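Local structure of PHOX (Pseudomonas fluorescens, 4AMF) at residues N63-S68 / N84-N89; T187-F192 / W244-D249. The protein hydrolyses phosphate monoesters as a beta-propeller alkaline phosphatase of the PhoX family, using an iron-calcium cofactor built round a mu-oxo-diiron centre. All coordinates share one frame; numbering follows the deposited sequence. Where two conformers were deposited one is given.

From the N terminus, contact 1 comes first. It pairs the start of strand 64-72 with the end of strand 78-85 and the loop after it, and so closes a beta hairpin in a four-stranded antiparallel sheet. Contact 2 follows in series, without nesting or crossing. It closes a much longer excursion of 51 residues, pairing strand 185-189 with strand 245-248 in the neighbouring sheet of the propeller. The centres of the two contacts lie about 12 Å apart. Asn84 OD1 and Thr187 OG1 probably share a hydrogen bond between the sheets. Glu86 of contact 1 and Glu190 of contact 2 both bind iron FE1, beside the substrate analogue.

Contact 1 (N63-S68 / N84-N89); sequences NNDGMS and NNEYTN. With FEO (mu-oxo-diiron), chain I; ACP (phosphomethylphosphonic acid adenylate ester), chain C; EDO (1,2-ethanediol), chain K.
Asn63 and Asn89 approach from opposite directions and exchange two hydrogen bonds between their side-chain amides at the open end of a beta hairpin, part of a sheet of the PhoX beta-propeller. Asn89 ND2 lies 2.9 Å from Asn63 OD1, and Asn63 ND2 3.0 Å from Asn89 OD1. The two bonds are nearly straight, but the amide planes are turned 56° apart, so the pair is twisted rather than flat. With CG beside the backbone N (chi1 -67°), the Asn63 amide is carried across to Asn89 and its ND2 over the centre of the Tyr87 ring, 3.2 Å above the plane. Replacing Asn63 by an alanine is likely to leave Asn89 OD1 without its N-H donor here and to uncover one face of the Tyr87 ring. Ser567 also bonds Asn63 OD1. Antiparallel backbone bonds join Asp65 N to Asn84 O and Asn84 N to Gly66 O. Further along, Glu86 N donates to Asn63 O. The Glu86 chain then runs out extended to the diiron centre. Its carboxylate lies 84° from the plane of the Asp65 carboxylate, with Asp65 OD2 only 3.1 Å from Glu86 OE1. The metal ions and water 1 close by probably offset this closeness of like charges. Asp65 OD1 is held by Thr530. Water 1 donates to Asp65 OD2 at 2.6 Å and binds iron FE1, which Glu86 OE2 also binds at 2.0 Å.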
ATOM      1  N   ASN A  63     -11.932  -4.364  -3.036  1.00 12.04           N
ATOM      2  CA  ASN A  63     -10.508  -4.391  -3.314  1.00  9.88           C
ATOM      3  C   ASN A  63      -9.647  -4.196  -2.082  1.00 11.87           C
ATOM      4  O   ASN A  63      -8.814  -3.274  -2.008  1.00 12.44           O
ATOM      5  CB  ASN A  63     -10.189  -3.418  -4.441  1.00 10.67           C
ATOM      6  CG  ASN A  63     -10.763  -3.840  -5.769  1.00 13.80           C
ATOM      7  OD1 ASN A  63     -11.147  -4.982  -5.970  1.00 15.40           O
ATOM      8  ND2 ASN A  63     -10.752  -2.950  -6.723  1.00 12.51           N
ATOM      9  N   ASN A  64      -9.787  -5.137  -1.130  0.50  9.80           N
ATOM     10  CA  ASN A  64      -8.978  -5.114   0.079  0.50  9.90           C
ATOM     11  C   ASN A  64      -7.492  -5.140  -0.270  0.50 12.22           C
ATOM     12  O   ASN A  64      -7.073  -5.790  -1.240  0.50 11.79           O
ATOM     13  CB  ASN A  64      -9.347  -6.197   1.105  0.50 13.95           C
ATOM     14  CG  ASN A  64      -9.427  -7.581   0.546  0.50 26.97           C
ATOM     15  OD1 ASN A  64     -10.492  -8.011   0.095  0.50 24.53           O
ATOM     16  ND2 ASN A  64      -8.315  -8.309   0.577  0.50 20.73           N
ATOM     17  N   ASP A  65      -6.706  -4.380   0.494  1.00 10.28           N
ATOM     18  CA  ASP A  65      -5.290  -4.176   0.204  1.00  8.61           C
ATOM     19  C   ASP A  65      -4.451  -4.255   1.486  1.00 12.76           C
ATOM     20  O   ASP A  65      -4.569  -5.250   2.185  1.00 12.97           O
ATOM     21  CB  ASP A  65      -5.189  -2.862  -0.603  1.00  8.79           C
ATOM     22  CG  ASP A  65      -3.972  -2.635  -1.444  1.00 13.79           C
ATOM     23  OD1 ASP A  65      -2.958  -3.286  -1.195  1.00 13.43           O
ATOM     24  OD2 ASP A  65      -4.079  -1.868  -2.426  1.00 16.30           O
ATOM     25  N   GLY A  66      -3.650  -3.251   1.834  1.00 10.94           N
ATOM     26  CA  GLY A  66      -2.838  -3.309   3.033  1.00 11.20           C
ATOM     27  C   GLY A  66      -3.662  -3.522   4.284  1.00 14.65           C
ATOM     28  O   GLY A  66      -4.793  -3.044   4.382  1.00 12.26           O
ATOM     29  N   MET A  67      -3.106  -4.256   5.240  1.00 11.67           N
ATOM     30  CA  MET A  67      -3.784  -4.581   6.481  1.00 10.79           C
ATOM     31  C   MET A  67      -2.831  -4.878   7.621  1.00 12.14           C
ATOM     32  O   MET A  67      -1.701  -5.362   7.395  1.00 11.81           O
ATOM     33  CB  MET A  67      -4.734  -5.759   6.284  1.00 12.04           C
ATOM     34  CG  MET A  67      -4.036  -7.035   5.868  1.00 13.82           C
ATOM     35  SD  MET A  67      -5.272  -8.303   5.548  1.00 16.94           S
ATOM     36  CE  MET A  67      -4.315  -9.508   4.756  1.00 13.54           C
ATOM     37  N   SER A  68      -3.276  -4.621   8.860  1.00 11.85           N
ATOM     38  CA  SER A  68      -2.523  -4.914  10.058  1.00 12.13           C
ATOM     39  C   SER A  68      -3.406  -5.622  11.066  1.00 15.34           C
ATOM     40  O   SER A  68      -4.608  -5.351  11.129  1.00 13.02           O
ATOM     41  CB  SER A  68      -1.970  -3.640  10.681  1.00 12.78           C
ATOM     42  OG  SER A  68      -0.980  -3.069   9.848  1.00 15.30           O
ATOM     43  N   ASN A  84      -7.380  -2.096   4.524  1.00  8.99           N
ATOM     44  CA  ASN A  84      -7.649  -1.064   3.532  1.00  9.28           C
ATOM     45  C   ASN A  84      -8.544  -1.577   2.424  1.00 12.33           C
ATOM     46  O   ASN A  84      -8.449  -2.734   2.049  1.00 11.66           O
ATOM     47  CB  ASN A  84      -6.396  -0.567   2.881  1.00 10.44           C
ATOM     48  CG  ASN A  84      -5.514   0.200   3.821  1.00 13.61           C
ATOM     49  OD1 ASN A  84      -5.916   0.606   4.921  1.00 13.42           O
ATOM     50  ND2 ASN A  84      -4.353   0.504   3.348  1.00 15.02           N
ATOM     51  N   ASN A  85      -9.323  -0.689   1.835  1.00  9.94           N
ATOM     52  CA  ASN A  85     -10.208  -0.976   0.699  1.00  7.61           C
ATOM     53  C   ASN A  85      -9.820   0.103  -0.332  1.00 11.25           C
ATOM     54  O   ASN A  85     -10.113   1.251  -0.167  1.00 12.32           O
ATOM     55  CB  ASN A  85     -11.661  -0.904   1.110  1.00  9.26           C
ATOM     56  CG  ASN A  85     -11.958  -1.917   2.173  1.00 12.14           C
ATOM     57  OD1 ASN A  85     -12.352  -1.569   3.294  1.00 14.96           O
ATOM     58  ND2 ASN A  85     -11.907  -3.162   1.783  1.00 15.13           N
ATOM     59  N   GLU A  86      -9.067  -0.289  -1.346  1.00 11.60           N
ATOM     60  CA  GLU A  86      -8.406   0.685  -2.233  1.00 10.28           C
ATOM     61  C   GLU A  86      -9.261   1.316  -3.290  1.00 14.20           C
ATOM     62  O   GLU A  86      -9.155   2.526  -3.526  1.00 14.54           O
ATOM     63  CB  GLU A  86      -7.155   0.013  -2.860  1.00 10.03           C
ATOM     64  CG  GLU A  86      -6.264   1.044  -3.578  1.00  8.36           C
ATOM     65  CD  GLU A  86      -5.100   0.501  -4.355  1.00 13.76           C
ATOM     66  OE1 GLU A  86      -5.253  -0.551  -5.006  1.00 16.75           O
ATOM     67  OE2 GLU A  86      -4.000   1.075  -4.208  1.00 11.27           O
ATOM     68  N   TYR A  87     -10.077   0.520  -3.998  1.00 11.86           N
ATOM     69  CA  TYR A  87     -10.873   1.041  -5.085  1.00 11.71           C
ATOM     70  C   TYR A  87     -12.015   0.090  -5.380  1.00 13.07           C
ATOM     71  O   TYR A  87     -12.226  -0.850  -4.610  1.00 13.11           O
ATOM     72  CB  TYR A  87     -10.021   1.402  -6.325  1.00 11.07           C
ATOM     73  CG  TYR A  87      -9.350   0.266  -7.067  1.00 11.44           C
ATOM     74  CD1 TYR A  87      -8.238  -0.362  -6.548  1.00 13.21           C
ATOM     75  CD2 TYR A  87      -9.827  -0.168  -8.304  1.00 11.65           C
ATOM     76  CE1 TYR A  87      -7.565  -1.355  -7.262  1.00 13.02           C
ATOM     77  CE2 TYR A  87      -9.147  -1.135  -9.038  1.00 12.69           C
ATOM     78  CZ  TYR A  87      -8.076  -1.798  -8.466  1.00 12.26           C
ATOM     79  OH  TYR A  87      -7.352  -2.727  -9.177  1.00 14.49           O
ATOM     80  N   THR A  88     -12.728   0.282  -6.471  1.00 11.82           N
ATOM     81  CA  THR A  88     -13.833  -0.601  -6.783  1.00 10.92           C
ATOM     82  C   THR A  88     -13.829  -0.965  -8.239  1.00 17.51           C
ATOM     83  O   THR A  88     -13.145  -0.352  -9.058  1.00 18.59           O
ATOM     84  CB  THR A  88     -15.143   0.004  -6.293  1.00 17.06           C
ATOM     85  OG1 THR A  88     -16.200  -0.970  -6.445  1.00 17.04           O
ATOM     86  CG2 THR A  88     -15.508   1.306  -7.021  1.00 13.99           C
ATOM     87  N   ASN A  89     -14.610  -1.985  -8.569  1.00 15.92           N
ATOM     88  CA  ASN A  89     -14.679  -2.530  -9.924  1.00 14.85           C
ATOM     89  C   ASN A  89     -16.069  -2.277 -10.427  1.00 17.24           C
ATOM     90  O   ASN A  89     -17.009  -2.961 -10.016  1.00 15.83           O
ATOM     91  CB  ASN A  89     -14.351  -4.041  -9.873  1.00 16.53           C
ATOM     92  CG  ASN A  89     -13.105  -4.323  -9.045  1.00 15.84           C
ATOM     93  OD1 ASN A  89     -12.014  -3.830  -9.349  1.00 17.54           O
ATOM     94  ND2 ASN A  89     -13.229  -5.024  -7.917  1.00 15.90           N
TER
HETATM   95 FE1  FEO I1595      -2.060   0.712  -4.632  0.87 12.30          FE
HETATM   96 FE2  FEO I1595       1.100   1.137  -5.742  0.99 12.82          FE
HETATM   97  O   FEO I1595      -0.281   0.021  -4.927  1.00 13.17           O
HETATM   98  PG  ACP C1589      -1.195   0.085  -7.684  0.81 13.11           P
HETATM   99  O1G ACP C1589      -1.027  -1.465  -7.374  0.81 12.20           O
HETATM  100  O2G ACP C1589      -2.395   0.675  -6.729  0.81 12.72           O
HETATM  101  O3G ACP C1589       0.166   0.839  -7.539  0.81 13.01           O
HETATM  102  PB  ACP C1589      -0.887  -0.899 -10.408  0.81 12.96           P
HETATM  103  O1B ACP C1589       0.517  -1.154 -10.029  0.81 14.17           O
HETATM  104  O2B ACP C1589      -1.892  -2.064 -10.547  0.81 12.85           O
HETATM  105  C3B ACP C1589      -1.613   0.331  -9.390  0.81 11.40           C
HETATM  106  PA  ACP C1589      -1.414  -0.241 -13.203  0.81 18.71           P
HETATM  107  O1A ACP C1589      -2.857   0.034 -13.035  0.81 24.27           O
HETATM  108  O2A ACP C1589      -0.923  -1.365 -14.060  0.81 26.70           O
HETATM  109  O3A ACP C1589      -0.674  -0.271 -11.832  0.81 14.62           O
HETATM  110  O5' ACP C1589      -0.709   1.070 -13.922  0.81 15.93           O
HETATM  111  C5' ACP C1589       0.716   1.247 -13.924  0.81 14.67           C
HETATM  112  C4' ACP C1589       1.094   2.585 -13.344  0.81 13.77           C
HETATM  113  O4' ACP C1589       0.686   3.624 -14.257  0.81 11.17           O
HETATM  114  C3' ACP C1589       0.529   2.980 -11.982  0.81 11.79           C
HETATM  115  O3' ACP C1589       1.513   3.704 -11.240  0.81 11.32           O
HETATM  116  C2' ACP C1589      -0.698   3.813 -12.355  0.81 11.37           C
HETATM  117  O2' ACP C1589      -1.032   4.719 -11.312  0.81 14.98           O
HETATM  118  C1' ACP C1589      -0.222   4.514 -13.632  0.81 12.58           C
HETATM  119  N9  ACP C1589      -1.273   4.837 -14.590  0.81 12.60           N
HETATM  120  C8  ACP C1589      -2.397   4.107 -14.880  0.81 16.09           C
HETATM  121  N7  ACP C1589      -3.162   4.642 -15.799  0.81 18.36           N
HETATM  122  C5  ACP C1589      -2.498   5.812 -16.138  0.81 15.77           C
HETATM  123  C6  ACP C1589      -2.822   6.871 -17.014  0.81 21.61           C
HETATM  124  N6  ACP C1589      -3.978   6.959 -17.679  0.81 21.60           N
HETATM  125  N1  ACP C1589      -1.944   7.897 -17.109  0.81 23.17           N
HETATM  126  C2  ACP C1589      -0.835   7.868 -16.360  0.81 22.36           C
HETATM  127  N3  ACP C1589      -0.441   6.936 -15.485  0.81 18.61           N
HETATM  128  C4  ACP C1589      -1.322   5.936 -15.415  0.81 13.93           C
HETATM  129  C1  EDO K1598     -13.855  -8.838  -7.922  1.00 20.08           C
HETATM  130  O1  EDO K1598     -13.150  -8.150  -8.963  0.50 20.48           O
HETATM  131  C2  EDO K1598     -15.185  -8.110  -7.637  1.00 21.26           C
HETATM  132  O2  EDO K1598     -15.006  -6.743  -7.730  0.18 23.48           O
HETATM  133  O   HOH W   1      -2.356  -1.592  -4.339  1.00 14.86           O

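Contact 2 (T187-F192 / W244-D249); sequences TCEENF and WVVEID. With ACP (phosphomethylphosphonic acid adenylate ester), chain C; FEO (mu-oxo-diiron), chain I.
Glu189 CG stands anti to its own carbonyl carbon (chi1 -62°), and the extended chain beyond it reaches across to the backbone of Trp244. There Glu189 OE1 accepts the N-H of Trp244, N to OE1 3.0 Å; it arrives from above the carboxylate plane, 38° out of it, in a nearly straight bond. OE1 also lies at the edge of the indole, near the ring plane. The other oxygen, OE2, passes 3.5 Å from Val246 CG2 and forms a salt bridge with Lys259 and a hydrogen bond with Thr171, so both oxygens of this buried carboxylate have partners. Thr187 has OG1 anti to its N (chi1 -176°), which leaves CG2 between N and the carbonyl carbon. From there CG2 packs against Ile248 CD1 at 3.7 Å and against Val246 CB, while OG1 is held by Asn84 and Asn174. Thr187 and Val246 form an antiparallel hydrogen-bonded pair, side chains on one face: Val246 N bonds Thr187 O (2.8 Å), and Thr187 N bonds Val246 O. Cys188 and Val245, the next, non-hydrogen-bonded pair, use the opposite face. Glu189 N also donates to Trp244 O. Just past the strand, Glu190 bridges the irons: OE1 binds FE1 at 2.1 Å and OE2 binds FE2 at 2.0 Å. Strand 174-179 flanks strand 185-189, and strand 258-260 flanks strand 245-248. Strand 114-123 covers Thr187 and Ile248, and strand 268-275 covers Cys188 and Val245.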
ATOM      1  N   THR A 187      -2.998   4.425   7.331  1.00 11.23           N
ATOM      2  CA  THR A 187      -3.531   4.052   6.019  1.00 10.01           C
ATOM      3  C   THR A 187      -3.063   5.111   5.074  1.00 14.56           C
ATOM      4  O   THR A 187      -3.030   6.292   5.438  1.00 13.42           O
ATOM      5  CB  THR A 187      -5.047   3.822   6.010  1.00 15.41           C
ATOM      6  OG1 THR A 187      -5.422   3.365   4.706  1.00 12.62           O
ATOM      7  CG2 THR A 187      -5.863   5.042   6.370  1.00 12.41           C
ATOM      8  N   CYS A 188      -2.731   4.708   3.862  1.00 12.99           N
ATOM      9  CA  CYS A 188      -2.044   5.534   2.887  1.00 12.00           C
ATOM     10  C   CYS A 188      -2.855   5.816   1.666  1.00 14.29           C
ATOM     11  O   CYS A 188      -3.253   4.864   0.994  1.00 14.43           O
ATOM     12  CB  CYS A 188      -0.754   4.809   2.527  1.00 11.13           C
ATOM     13  SG  CYS A 188       0.427   4.761   3.889  1.00 14.74           S
ATOM     14  N   GLU A 189      -3.085   7.118   1.351  1.00 11.49           N
ATOM     15  CA  GLU A 189      -3.831   7.539   0.150  1.00 10.75           C
ATOM     16  C   GLU A 189      -2.835   7.587  -0.996  1.00 13.09           C
ATOM     17  O   GLU A 189      -1.878   8.373  -0.954  1.00 13.14           O
ATOM     18  CB  GLU A 189      -4.483   8.915   0.382  1.00 11.84           C
ATOM     19  CG  GLU A 189      -5.489   8.856   1.509  1.00 11.28           C
ATOM     20  CD  GLU A 189      -5.969  10.176   2.077  1.00 14.39           C
ATOM     21  OE1 GLU A 189      -5.433  11.254   1.711  1.00 12.75           O
ATOM     22  OE2 GLU A 189      -6.952  10.125   2.848  1.00 15.97           O
ATOM     23  N   GLU A 190      -3.044   6.736  -2.001  1.00 11.28           N
ATOM     24  CA  GLU A 190      -2.144   6.591  -3.128  1.00 10.86           C
ATOM     25  C   GLU A 190      -2.694   7.286  -4.374  1.00 12.23           C
ATOM     26  O   GLU A 190      -2.447   8.488  -4.557  1.00 12.43           O
ATOM     27  CB  GLU A 190      -1.826   5.133  -3.374  1.00 11.50           C
ATOM     28  CG  GLU A 190      -0.786   4.879  -4.447  1.00 10.47           C
ATOM     29  CD  GLU A 190      -0.791   3.453  -4.946  1.00 16.36           C
ATOM     30  OE1 GLU A 190      -1.852   2.790  -4.852  1.00 14.32           O
ATOM     31  OE2 GLU A 190       0.281   2.969  -5.378  1.00 11.78           O
ATOM     32  N   ASN A 191      -3.447   6.599  -5.240  1.00 10.01           N
ATOM     33  CA  ASN A 191      -3.886   7.206  -6.510  1.00 10.13           C
ATOM     34  C   ASN A 191      -5.148   8.069  -6.362  1.00 14.80           C
ATOM     35  O   ASN A 191      -6.089   7.980  -7.142  1.00 12.60           O
ATOM     36  CB  ASN A 191      -4.038   6.128  -7.578  1.00 10.68           C
ATOM     37  CG  ASN A 191      -2.668   5.622  -8.008  1.00 14.95           C
ATOM     38  OD1 ASN A 191      -1.809   6.431  -8.371  1.00 14.54           O
ATOM     39  ND2 ASN A 191      -2.396   4.328  -7.862  1.00 15.12           N
ATOM     40  N   PHE A 192      -5.120   8.955  -5.387  1.00 12.86           N
ATOM     41  CA  PHE A 192      -6.250   9.837  -5.086  1.00 12.02           C
ATOM     42  C   PHE A 192      -6.582  10.814  -6.222  1.00 14.23           C
ATOM     43  O   PHE A 192      -7.741  11.156  -6.406  1.00 13.67           O
ATOM     44  CB  PHE A 192      -5.980  10.605  -3.784  1.00 13.35           C
ATOM     45  CG  PHE A 192      -4.935  11.692  -3.898  1.00 13.27           C
ATOM     46  CD1 PHE A 192      -3.589  11.402  -3.769  1.00 13.44           C
ATOM     47  CD2 PHE A 192      -5.300  13.001  -4.148  1.00 12.14           C
ATOM     48  CE1 PHE A 192      -2.632  12.403  -3.893  1.00 13.55           C
ATOM     49  CE2 PHE A 192      -4.346  13.983  -4.307  1.00 14.41           C
ATOM     50  CZ  PHE A 192      -3.012  13.686  -4.182  1.00 12.98           C
ATOM     51  N   TRP A 244      -2.469  11.841   1.769  1.00 11.81           N
ATOM     52  CA  TRP A 244      -1.805  11.882   3.065  1.00 10.95           C
ATOM     53  C   TRP A 244      -1.874  10.531   3.714  1.00 13.22           C
ATOM     54  O   TRP A 244      -2.649   9.650   3.320  1.00 13.18           O
ATOM     55  CB  TRP A 244      -2.502  12.890   3.989  1.00 10.00           C
ATOM     56  CG  TRP A 244      -2.649  14.266   3.409  1.00 10.95           C
ATOM     57  CD1 TRP A 244      -3.734  14.766   2.765  1.00 13.85           C
ATOM     58  CD2 TRP A 244      -1.674  15.333   3.430  1.00 10.66           C
ATOM     59  NE1 TRP A 244      -3.511  16.068   2.390  1.00 12.68           N
ATOM     60  CE2 TRP A 244      -2.262  16.448   2.796  1.00 12.40           C
ATOM     61  CE3 TRP A 244      -0.377  15.460   3.935  1.00 10.97           C
ATOM     62  CZ2 TRP A 244      -1.613  17.670   2.674  1.00 11.23           C
ATOM     63  CZ3 TRP A 244       0.287  16.665   3.781  1.00 10.44           C
ATOM     64  CH2 TRP A 244      -0.343  17.768   3.180  1.00 11.36           C
ATOM     65  N   VAL A 245      -1.088  10.407   4.747  1.00 10.59           N
ATOM     66  CA  VAL A 245      -1.083   9.241   5.645  1.00  9.79           C
ATOM     67  C   VAL A 245      -2.140   9.583   6.717  1.00 13.78           C
ATOM     68  O   VAL A 245      -2.099  10.667   7.278  1.00 13.58           O
ATOM     69  CB  VAL A 245       0.289   8.997   6.268  1.00 12.07           C
ATOM     70  CG1 VAL A 245       0.237   7.836   7.283  1.00 10.41           C
ATOM     71  CG2 VAL A 245       1.318   8.717   5.180  1.00 12.99           C
ATOM     72  N   VAL A 246      -3.044   8.654   7.001  1.00 12.37           N
ATOM     73  CA  VAL A 246      -4.148   8.862   7.942  1.00 10.41           C
ATOM     74  C   VAL A 246      -3.991   7.893   9.098  1.00 11.81           C
ATOM     75  O   VAL A 246      -3.726   6.720   8.886  1.00 11.46           O
ATOM     76  CB  VAL A 246      -5.510   8.661   7.233  1.00 12.64           C
ATOM     77  CG1 VAL A 246      -6.666   9.009   8.179  1.00 13.12           C
ATOM     78  CG2 VAL A 246      -5.605   9.520   5.974  1.00 13.07           C
ATOM     79  N   GLU A 247      -4.073   8.400  10.319  1.00 10.15           N
ATOM     80  CA  GLU A 247      -3.913   7.580  11.514  1.00  8.72           C
ATOM     81  C   GLU A 247      -5.290   7.257  12.085  1.00 12.01           C
ATOM     82  O   GLU A 247      -6.122   8.145  12.299  1.00 11.87           O
ATOM     83  CB  GLU A 247      -3.049   8.311  12.548  1.00  9.71           C
ATOM     84  CG  GLU A 247      -2.653   7.482  13.737  1.00 11.59           C
ATOM     85  CD  GLU A 247      -1.614   8.142  14.615  1.00 16.80           C
ATOM     86  OE1 GLU A 247      -1.294   9.335  14.398  1.00 14.62           O
ATOM     87  OE2 GLU A 247      -1.217   7.491  15.605  1.00 16.18           O
ATOM     88  N   ILE A 248      -5.499   5.968  12.385  1.00 10.85           N
ATOM     89  CA  ILE A 248      -6.751   5.445  12.916  1.00  9.80           C
ATOM     90  C   ILE A 248      -6.460   4.679  14.196  1.00 14.32           C
ATOM     91  O   ILE A 248      -5.508   3.894  14.228  1.00 14.08           O
ATOM     92  CB  ILE A 248      -7.420   4.509  11.855  1.00 13.06           C
ATOM     93  CG1 ILE A 248      -7.873   5.281  10.596  1.00 13.16           C
ATOM     94  CG2 ILE A 248      -8.607   3.710  12.444  1.00 14.61           C
ATOM     95  CD1 ILE A 248      -7.973   4.433   9.340  1.00 16.11           C
ATOM     96  N   ASP A 249      -7.364   4.786  15.187  1.00 12.57           N
ATOM     97  CA  ASP A 249      -7.272   3.995  16.422  1.00 10.99           C
ATOM     98  C   ASP A 249      -8.292   2.863  16.292  1.00 15.00           C
ATOM     99  O   ASP A 249      -9.477   3.140  16.429  1.00 14.44           O
ATOM    100  CB  ASP A 249      -7.617   4.863  17.632  1.00 12.72           C
ATOM    101  CG  ASP A 249      -7.512   4.119  18.945  1.00 17.71           C
ATOM    102  OD1 ASP A 249      -7.238   2.907  18.913  1.00 17.40           O
ATOM    103  OD2 ASP A 249      -7.665   4.774  20.011  1.00 22.99           O
TER
HETATM  104  PG  ACP C1589      -1.195   0.085  -7.684  0.81 13.11           P
HETATM  105  O1G ACP C1589      -1.027  -1.465  -7.374  0.81 12.20           O
HETATM  106  O2G ACP C1589      -2.395   0.675  -6.729  0.81 12.72           O
HETATM  107  O3G ACP C1589       0.166   0.839  -7.539  0.81 13.01           O
HETATM  108  PB  ACP C1589      -0.887  -0.899 -10.408  0.81 12.96           P
HETATM  109  O1B ACP C1589       0.517  -1.154 -10.029  0.81 14.17           O
HETATM  110  O2B ACP C1589      -1.892  -2.064 -10.547  0.81 12.85           O
HETATM  111  C3B ACP C1589      -1.613   0.331  -9.390  0.81 11.40           C
HETATM  112  PA  ACP C1589      -1.414  -0.241 -13.203  0.81 18.71           P
HETATM  113  O1A ACP C1589      -2.857   0.034 -13.035  0.81 24.27           O
HETATM  114  O2A ACP C1589      -0.923  -1.365 -14.060  0.81 26.70           O
HETATM  115  O3A ACP C1589      -0.674  -0.271 -11.832  0.81 14.62           O
HETATM  116  O5' ACP C1589      -0.709   1.070 -13.922  0.81 15.93           O
HETATM  117  C5' ACP C1589       0.716   1.247 -13.924  0.81 14.67           C
HETATM  118  C4' ACP C1589       1.094   2.585 -13.344  0.81 13.77           C
HETATM  119  O4' ACP C1589       0.686   3.624 -14.257  0.81 11.17           O
HETATM  120  C3' ACP C1589       0.529   2.980 -11.982  0.81 11.79           C
HETATM  121  O3' ACP C1589       1.513   3.704 -11.240  0.81 11.32           O
HETATM  122  C2' ACP C1589      -0.698   3.813 -12.355  0.81 11.37           C
HETATM  123  O2' ACP C1589      -1.032   4.719 -11.312  0.81 14.98           O
HETATM  124  C1' ACP C1589      -0.222   4.514 -13.632  0.81 12.58           C
HETATM  125  N9  ACP C1589      -1.273   4.837 -14.590  0.81 12.60           N
HETATM  126  C8  ACP C1589      -2.397   4.107 -14.880  0.81 16.09           C
HETATM  127  N7  ACP C1589      -3.162   4.642 -15.799  0.81 18.36           N
HETATM  128  C5  ACP C1589      -2.498   5.812 -16.138  0.81 15.77           C
HETATM  129  C6  ACP C1589      -2.822   6.871 -17.014  0.81 21.61           C
HETATM  130  N6  ACP C1589      -3.978   6.959 -17.679  0.81 21.60           N
HETATM  131  N1  ACP C1589      -1.944   7.897 -17.109  0.81 23.17           N
HETATM  132  C2  ACP C1589      -0.835   7.868 -16.360  0.81 22.36           C
HETATM  133  N3  ACP C1589      -0.441   6.936 -15.485  0.81 18.61           N
HETATM  134  C4  ACP C1589      -1.322   5.936 -15.415  0.81 13.93           C
HETATM  135 FE1  FEO I1595      -2.060   0.712  -4.632  0.87 12.30          FE
HETATM  136 FE2  FEO I1595       1.100   1.137  -5.742  0.99 12.82          FE
HETATM  137  O   FEO I1595      -0.281   0.021  -4.927  1.00 13.17           O
HETATM  138  O   HOH W   1      -2.356  -1.592  -4.339  1.00 14.86           O